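Local coordinates for Kid toxin protein (Escherichia coli, PDB 1M1F) that acts as the toxin of a plasmid-maintenance toxin-antitoxin system, probably as an endoribonuclease, killing daughter cells that lose the plasmid, at residues A[1-11]-A[21-31]. Numbering follows the deposited sequence.
Sequences MERGEIWLVSL and GTRPVLIVTPA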
ATOM      1  N   MET A   1       3.009 -16.708  -6.500  1.00 17.68           N
ATOM      2  CA  MET A   1       1.771 -15.880  -6.537  1.00 17.21           C
ATOM      3  C   MET A   1       1.928 -14.743  -7.532  1.00 16.31           C
ATOM      4  O   MET A   1       2.906 -13.995  -7.505  1.00 16.37           O
ATOM      5  CB  MET A   1       1.400 -15.379  -5.144  1.00 17.64           C
ATOM      6  CG  MET A   1       2.174 -14.207  -4.605  1.00 18.01           C
ATOM      7  SD  MET A   1       1.156 -13.240  -3.461  1.00 15.91           S
ATOM      8  CE  MET A   1       1.498 -14.332  -2.016  1.00 13.21           C
ATOM      9  N   GLU A   2       0.979 -14.680  -8.455  1.00 15.40           N
ATOM     10  CA  GLU A   2       0.968 -13.701  -9.524  1.00 14.08           C
ATOM     11  C   GLU A   2       0.109 -12.443  -9.299  1.00 11.89           C
ATOM     12  O   GLU A   2      -0.929 -12.453  -8.631  1.00 10.64           O
ATOM     13  CB  GLU A   2       0.423 -14.363 -10.805  1.00 14.87           C
ATOM     14  CG  GLU A   2       1.047 -15.684 -11.250  1.00 17.61           C
ATOM     15  CD  GLU A   2       2.468 -15.544 -11.751  1.00 20.22           C
ATOM     16  OE1 GLU A   2       2.744 -14.600 -12.521  1.00 21.87           O
ATOM     17  OE2 GLU A   2       3.310 -16.397 -11.380  1.00 22.84           O
ATOM     18  N   ARG A   3       0.560 -11.355  -9.910  1.00 10.05           N
ATOM     19  CA  ARG A   3      -0.261 -10.178 -10.051  1.00  9.21           C
ATOM     20  C   ARG A   3      -1.578 -10.628 -10.678  1.00  8.88           C
ATOM     21  O   ARG A   3      -1.593 -11.453 -11.598  1.00 10.06           O
ATOM     22  CB  ARG A   3       0.416  -9.199 -10.999  1.00  9.11           C
ATOM     23  CG  ARG A   3      -0.493  -8.090 -11.477  1.00  9.63           C
ATOM     24  CD  ARG A   3       0.193  -7.142 -12.434  1.00  9.76           C
ATOM     25  NE  ARG A   3       1.126  -6.284 -11.718  1.00  9.79           N
ATOM     26  CZ  ARG A   3       2.202  -5.739 -12.248  1.00  9.63           C
ATOM     27  NH1 ARG A   3       2.489  -5.944 -13.524  1.00 10.43           N
ATOM     28  NH2 ARG A   3       2.996  -4.987 -11.497  1.00  9.70           N
ATOM     29  N   GLY A   4      -2.682 -10.067 -10.199  1.00  8.27           N
ATOM     30  CA  GLY A   4      -3.990 -10.368 -10.757  1.00  8.16           C
ATOM     31  C   GLY A   4      -4.756 -11.485 -10.068  1.00  7.68           C
ATOM     32  O   GLY A   4      -5.921 -11.736 -10.395  1.00  8.17           O
ATOM     33  N   GLU A   5      -4.123 -12.162  -9.120  1.00  7.14           N
ATOM     34  CA  GLU A   5      -4.819 -13.169  -8.335  1.00  7.18           C
ATOM     35  C   GLU A   5      -5.617 -12.514  -7.226  1.00  6.69           C
ATOM     36  O   GLU A   5      -5.195 -11.521  -6.633  1.00  7.06           O
ATOM     37  CB  GLU A   5      -3.850 -14.170  -7.707  1.00  7.23           C
ATOM     38  CG  GLU A   5      -3.144 -15.045  -8.726  1.00  8.47           C
ATOM     39  CD  GLU A   5      -2.060 -15.927  -8.140  1.00 10.31           C
ATOM     40  OE1 GLU A   5      -1.703 -15.781  -6.964  1.00 11.02           O
ATOM     41  OE2 GLU A   5      -1.551 -16.785  -8.888  1.00 13.45           O
ATOM     42  N   ILE A   6      -6.765 -13.107  -6.934  1.00  6.75           N
ATOM     43  CA  ILE A   6      -7.584 -12.746  -5.796  1.00  7.29           C
ATOM     44  C   ILE A   6      -7.360 -13.826  -4.740  1.00  6.87           C
ATOM     45  O   ILE A   6      -7.469 -15.027  -5.032  1.00  7.32           O
ATOM     46  CB  ILE A   6      -9.068 -12.686  -6.174  1.00  7.40           C
ATOM     47  CG1 ILE A   6      -9.311 -11.514  -7.118  1.00  8.67           C
ATOM     48  CG2 ILE A   6      -9.933 -12.545  -4.935  1.00  8.31           C
ATOM     49  CD1 ILE A   6     -10.742 -11.399  -7.597  1.00 10.09           C
ATOM     50  N   TRP A   7      -6.997 -13.373  -3.533  1.00  6.34           N
ATOM     51  CA  TRP A   7      -6.772 -14.223  -2.363  1.00  6.92           C
ATOM     52  C   TRP A   7      -7.717 -13.824  -1.245  1.00  6.87           C
ATOM     53  O   TRP A   7      -7.979 -12.639  -1.046  1.00  7.55           O
ATOM     54  CB  TRP A   7      -5.321 -14.108  -1.866  1.00  6.77           C
ATOM     55  CG  TRP A   7      -4.298 -14.734  -2.760  1.00  7.24           C
ATOM     56  CD1 TRP A   7      -4.066 -14.443  -4.067  1.00  7.52           C
ATOM     57  CD2 TRP A   7      -3.380 -15.778  -2.417  1.00  8.01           C
ATOM     58  NE1 TRP A   7      -3.056 -15.234  -4.564  1.00  7.79           N
ATOM     59  CE2 TRP A   7      -2.615 -16.059  -3.565  1.00  8.25           C
ATOM     60  CE3 TRP A   7      -3.116 -16.497  -1.247  1.00  8.92           C
ATOM     61  CZ2 TRP A   7      -1.624 -17.029  -3.581  1.00  8.82           C
ATOM     62  CZ3 TRP A   7      -2.132 -17.461  -1.263  1.00  9.42           C
ATOM     63  CH2 TRP A   7      -1.391 -17.710  -2.419  1.00  9.63           C
ATOM     64  N   LEU A   8      -8.239 -14.808  -0.518  1.00  7.28           N
ATOM     65  CA  LEU A   8      -9.048 -14.550   0.663  1.00  7.96           C
ATOM     66  C   LEU A   8      -8.113 -14.490   1.869  1.00  7.65           C
ATOM     67  O   LEU A   8      -7.396 -15.447   2.141  1.00  8.44           O
ATOM     68  CB  LEU A   8     -10.064 -15.669   0.849  1.00  8.52           C
ATOM     69  CG  LEU A   8     -10.993 -15.498   2.052  1.00  9.72           C
ATOM     70  CD1 LEU A   8     -11.909 -14.317   1.909  1.00 10.06           C
ATOM     71  CD2 LEU A   8     -11.793 -16.776   2.288  1.00 11.38           C
ATOM     72  N   VAL A   9      -8.133 -13.381   2.601  1.00  7.24           N
ATOM     73  CA  VAL A   9      -7.201 -13.215   3.710  1.00  8.16           C
ATOM     74  C   VAL A   9      -7.742 -12.276   4.773  1.00  8.26           C
ATOM     75  O   VAL A   9      -8.496 -11.349   4.475  1.00  7.93           O
ATOM     76  CB  VAL A   9      -5.821 -12.705   3.168  1.00  8.05           C
ATOM     77  CG1 VAL A   9      -5.915 -11.277   2.604  1.00  8.70           C
ATOM     78  CG2 VAL A   9      -4.728 -12.832   4.230  1.00  8.49           C
ATOM     79  N   SER A  10      -7.354 -12.538   6.025  1.00  8.71           N
ATOM     80  CA  SER A  10      -7.666 -11.638   7.128  1.00  9.36           C
ATOM     81  C   SER A  10      -6.777 -10.408   7.111  1.00  9.16           C
ATOM     82  O   SER A  10      -5.559 -10.521   7.089  1.00  9.67           O
ATOM     83  CB  SER A  10      -7.486 -12.339   8.473  1.00  9.71           C
ATOM     84  OG  SER A  10      -7.780 -11.430   9.527  1.00 11.16           O
ATOM     85  N   LEU A  11      -7.412  -9.247   7.138  1.00  9.16           N
ATOM     86  CA  LEU A  11      -6.711  -7.966   7.218  1.00 10.14           C
ATOM     87  C   LEU A  11      -6.637  -7.434   8.648  1.00 10.38           C
ATOM     88  O   LEU A  11      -6.052  -6.379   8.893  1.00 10.81           O
ATOM     89  CB  LEU A  11      -7.439  -6.939   6.353  1.00 10.57           C
ATOM     90  CG  LEU A  11      -7.472  -7.228   4.850  1.00 11.75           C
ATOM     91  CD1 LEU A  11      -8.292  -6.186   4.102  1.00 13.38           C
ATOM     92  CD2 LEU A  11      -6.056  -7.292   4.309  1.00 12.23           C
ATOM     93  N   GLY A  21     -11.656  -6.841   8.330  1.00 12.88           N
ATOM     94  CA  GLY A  21     -12.216  -8.141   7.998  1.00 12.55           C
ATOM     95  C   GLY A  21     -11.386  -9.114   7.190  1.00 11.77           C
ATOM     96  O   GLY A  21     -10.286  -8.820   6.724  1.00 12.23           O
ATOM     97  N   THR A  22     -11.928 -10.318   7.061  1.00 10.71           N
ATOM     98  CA  THR A  22     -11.384 -11.326   6.177  1.00 10.59           C
ATOM     99  C   THR A  22     -12.157 -11.139   4.878  1.00 10.14           C
ATOM    100  O   THR A  22     -13.388 -11.194   4.859  1.00 11.09           O
ATOM    101  CB  THR A  22     -11.618 -12.721   6.739  1.00 10.62           C
ATOM    102  OG1 THR A  22     -10.806 -12.910   7.903  1.00 11.60           O
ATOM    103  CG2 THR A  22     -11.134 -13.783   5.775  1.00 11.47           C
ATOM    104  N   ARG A  23     -11.431 -10.902   3.788  1.00  9.42           N
ATOM    105  CA  ARG A  23     -12.066 -10.597   2.521  1.00  8.95           C
ATOM    106  C   ARG A  23     -11.110 -10.868   1.379  1.00  8.68           C
ATOM    107  O   ARG A  23      -9.912 -11.068   1.576  1.00  8.45           O
ATOM    108  CB  ARG A  23     -12.496  -9.130   2.502  1.00  9.60           C
ATOM    109  CG  ARG A  23     -11.344  -8.154   2.586  1.00  9.87           C
ATOM    110  CD  ARG A  23     -11.769  -6.699   2.628  1.00 10.42           C
ATOM    111  NE  ARG A  23     -12.683  -6.407   3.728  1.00 11.88           N
ATOM    112  CZ  ARG A  23     -13.990  -6.209   3.603  1.00 12.90           C
ATOM    113  NH1 ARG A  23     -14.589  -6.250   2.418  1.00 13.60           N
ATOM    114  NH2 ARG A  23     -14.718  -5.960   4.682  1.00 14.18           N
ATOM    115  N   PRO A  24     -11.645 -10.888   0.169  1.00  8.10           N
ATOM    116  CA  PRO A  24     -10.798 -11.043  -1.009  1.00  7.44           C
ATOM    117  C   PRO A  24      -9.934  -9.809  -1.180  1.00  6.87           C
ATOM    118  O   PRO A  24     -10.371  -8.685  -0.891  1.00  7.04           O
ATOM    119  CB  PRO A  24     -11.802 -11.159  -2.166  1.00  7.73           C
ATOM    120  CG  PRO A  24     -13.125 -11.371  -1.532  1.00  9.40           C
ATOM    121  CD  PRO A  24     -13.065 -10.771  -0.183  1.00  9.15           C
ATOM    122  N   VAL A  25      -8.709 -10.048  -1.617  1.00  6.21           N
ATOM    123  CA  VAL A  25      -7.781  -8.983  -1.963  1.00  6.13           C
ATOM    124  C   VAL A  25      -7.151  -9.321  -3.310  1.00  6.18           C
ATOM    125  O   VAL A  25      -7.035 -10.495  -3.677  1.00  6.83           O
ATOM    126  CB  VAL A  25      -6.677  -8.745  -0.894  1.00  6.09           C
ATOM    127  CG1 VAL A  25      -7.280  -8.464   0.474  1.00  6.65           C
ATOM    128  CG2 VAL A  25      -5.715  -9.900  -0.836  1.00  6.51           C
ATOM    129  N   LEU A  26      -6.780  -8.291  -4.059  1.00  6.14           N
ATOM    130  CA  LEU A  26      -6.177  -8.446  -5.378  1.00  5.74           C
ATOM    131  C   LEU A  26      -4.689  -8.152  -5.317  1.00  5.83           C
ATOM    132  O   LEU A  26      -4.294  -7.094  -4.836  1.00  5.51           O
ATOM    133  CB  LEU A  26      -6.855  -7.490  -6.362  1.00  6.02           C
ATOM    134  CG  LEU A  26      -6.345  -7.479  -7.804  1.00  6.54           C
ATOM    135  CD1 LEU A  26      -6.555  -8.844  -8.448  1.00  8.29           C
ATOM    136  CD2 LEU A  26      -7.034  -6.389  -8.599  1.00  7.68           C
ATOM    137  N   ILE A  27      -3.863  -9.071  -5.807  1.00  6.17           N
ATOM    138  CA  ILE A  27      -2.414  -8.880  -5.789  1.00  7.00           C
ATOM    139  C   ILE A  27      -1.986  -7.910  -6.882  1.00  6.79           C
ATOM    140  O   ILE A  27      -2.306  -8.081  -8.055  1.00  7.30           O
ATOM    141  CB  ILE A  27      -1.681 -10.241  -5.909  1.00  7.74           C
ATOM    142  CG1 ILE A  27      -2.038 -11.127  -4.697  1.00 10.84           C
ATOM    143  CG2 ILE A  27      -0.164 -10.031  -6.017  1.00  7.83           C
ATOM    144  CD1 ILE A  27      -1.290 -12.453  -4.581  1.00 12.51           C
ATOM    145  N   VAL A  28      -1.264  -6.876  -6.468  1.00  6.50           N
ATOM    146  CA  VAL A  28      -0.768  -5.820  -7.351  1.00  7.30           C
ATOM    147  C   VAL A  28       0.634  -6.085  -7.896  1.00  6.80           C
ATOM    148  O   VAL A  28       0.935  -5.750  -9.038  1.00  7.52           O
ATOM    149  CB  VAL A  28      -0.736  -4.473  -6.567  1.00  7.70           C
ATOM    150  CG1 VAL A  28      -0.065  -3.351  -7.353  1.00  8.25           C
ATOM    151  CG2 VAL A  28      -2.147  -4.074  -6.158  1.00  8.36           C
ATOM    152  N   THR A  29       1.497  -6.658  -7.065  1.00  6.96           N
ATOM    153  CA  THR A  29       2.895  -6.852  -7.423  1.00  7.28           C
ATOM    154  C   THR A  29       3.112  -8.137  -8.209  1.00  7.89           C
ATOM    155  O   THR A  29       2.351  -9.092  -8.065  1.00  8.32           O
ATOM    156  CB  THR A  29       3.753  -6.856  -6.144  1.00  6.98           C
ATOM    157  OG1 THR A  29       3.012  -7.459  -5.071  1.00  7.36           O
ATOM    158  CG2 THR A  29       4.035  -5.440  -5.657  1.00  6.67           C
ATOM    159  N   PRO A  30       4.165  -8.174  -9.025  1.00  8.96           N
ATOM    160  CA  PRO A  30       4.440  -9.358  -9.850  1.00  9.91           C
ATOM    161  C   PRO A  30       5.056 -10.508  -9.082  1.00  9.91           C
ATOM    162  O   PRO A  30       5.574 -10.349  -7.981  1.00  9.26           O
ATOM    163  CB  PRO A  30       5.449  -8.866 -10.882  1.00 11.07           C
ATOM    164  CG  PRO A  30       6.007  -7.615 -10.359  1.00 11.13           C
ATOM    165  CD  PRO A  30       5.150  -7.103  -9.242  1.00  9.19           C
ATOM    166  N   ALA A  31       5.028 -11.678  -9.711  1.00 10.78           N
ATOM    167  CA  ALA A  31       5.541 -12.904  -9.122  1.00 11.27           C
ATOM    168  C   ALA A  31       6.947 -12.796  -8.527  1.00 10.82           C
ATOM    169  O   ALA A  31       7.172 -13.259  -7.415  1.00 10.97           O
ATOM    170  CB  ALA A  31       5.509 -14.010 -10.167  1.00 12.06           C
TER
HETATM  171  O   HOH W   1       5.601 -15.510  -6.583  1.00 18.06           O
HETATM  172  O   HOH W   2       2.930 -11.772 -11.710  1.00 13.61           O
HETATM  173  O   HOH W   3     -10.411 -11.390  10.127  1.00 14.16           O
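Strands 5-10 and 22-27 pair as the antiparallel N-terminal hairpin of the PemK/MazF fold, inside its sheet, between strands 41-46 and 88-92. Trp7 with Val25 and Val9 with Arg23 are the hydrogen-bonded pairs; Val25 N reaches Trp7 O at 2.8 Å. The bonding runs on past these pairs, from Gly4 N to Ile27 O at one end and from Leu11 N to Gly21 O at the other.

On one face Val9 CG1 meets Val25 CG2 at 3.7 Å, the two side chains crossing at about a right angle. Ile27 sends CD1 to the pyrrole part of the indole, 3.5 Å from Trp7 CD1. Trp7 NE1 gives a 2.8 Å bond, in the ring plane, to the anti side of Glu5 OE1, tilted 27° from the carboxylate plane; this bond should hold the indole's rotation, and Glu5 OE2 salt-bridges Arg89 of strand 88-92. On the other face Ile6 CG2 lies alongside Pro24 CB at 3.6 Å.

Past the strands, Arg3 bends at chi3 (-74°), bringing NE to Val28 O at 2.7 Å, almost straight (169°) and in the guanidinium plane. One water joins Glu2 OE1, Arg3 N and Ala31 N, the last at the start of helix 31-37. Arg3 NH1 bonds Thr110 O of the second subunit, so one guanidinium grips carbonyls of both chains and ties this end of the hairpin to the dimer.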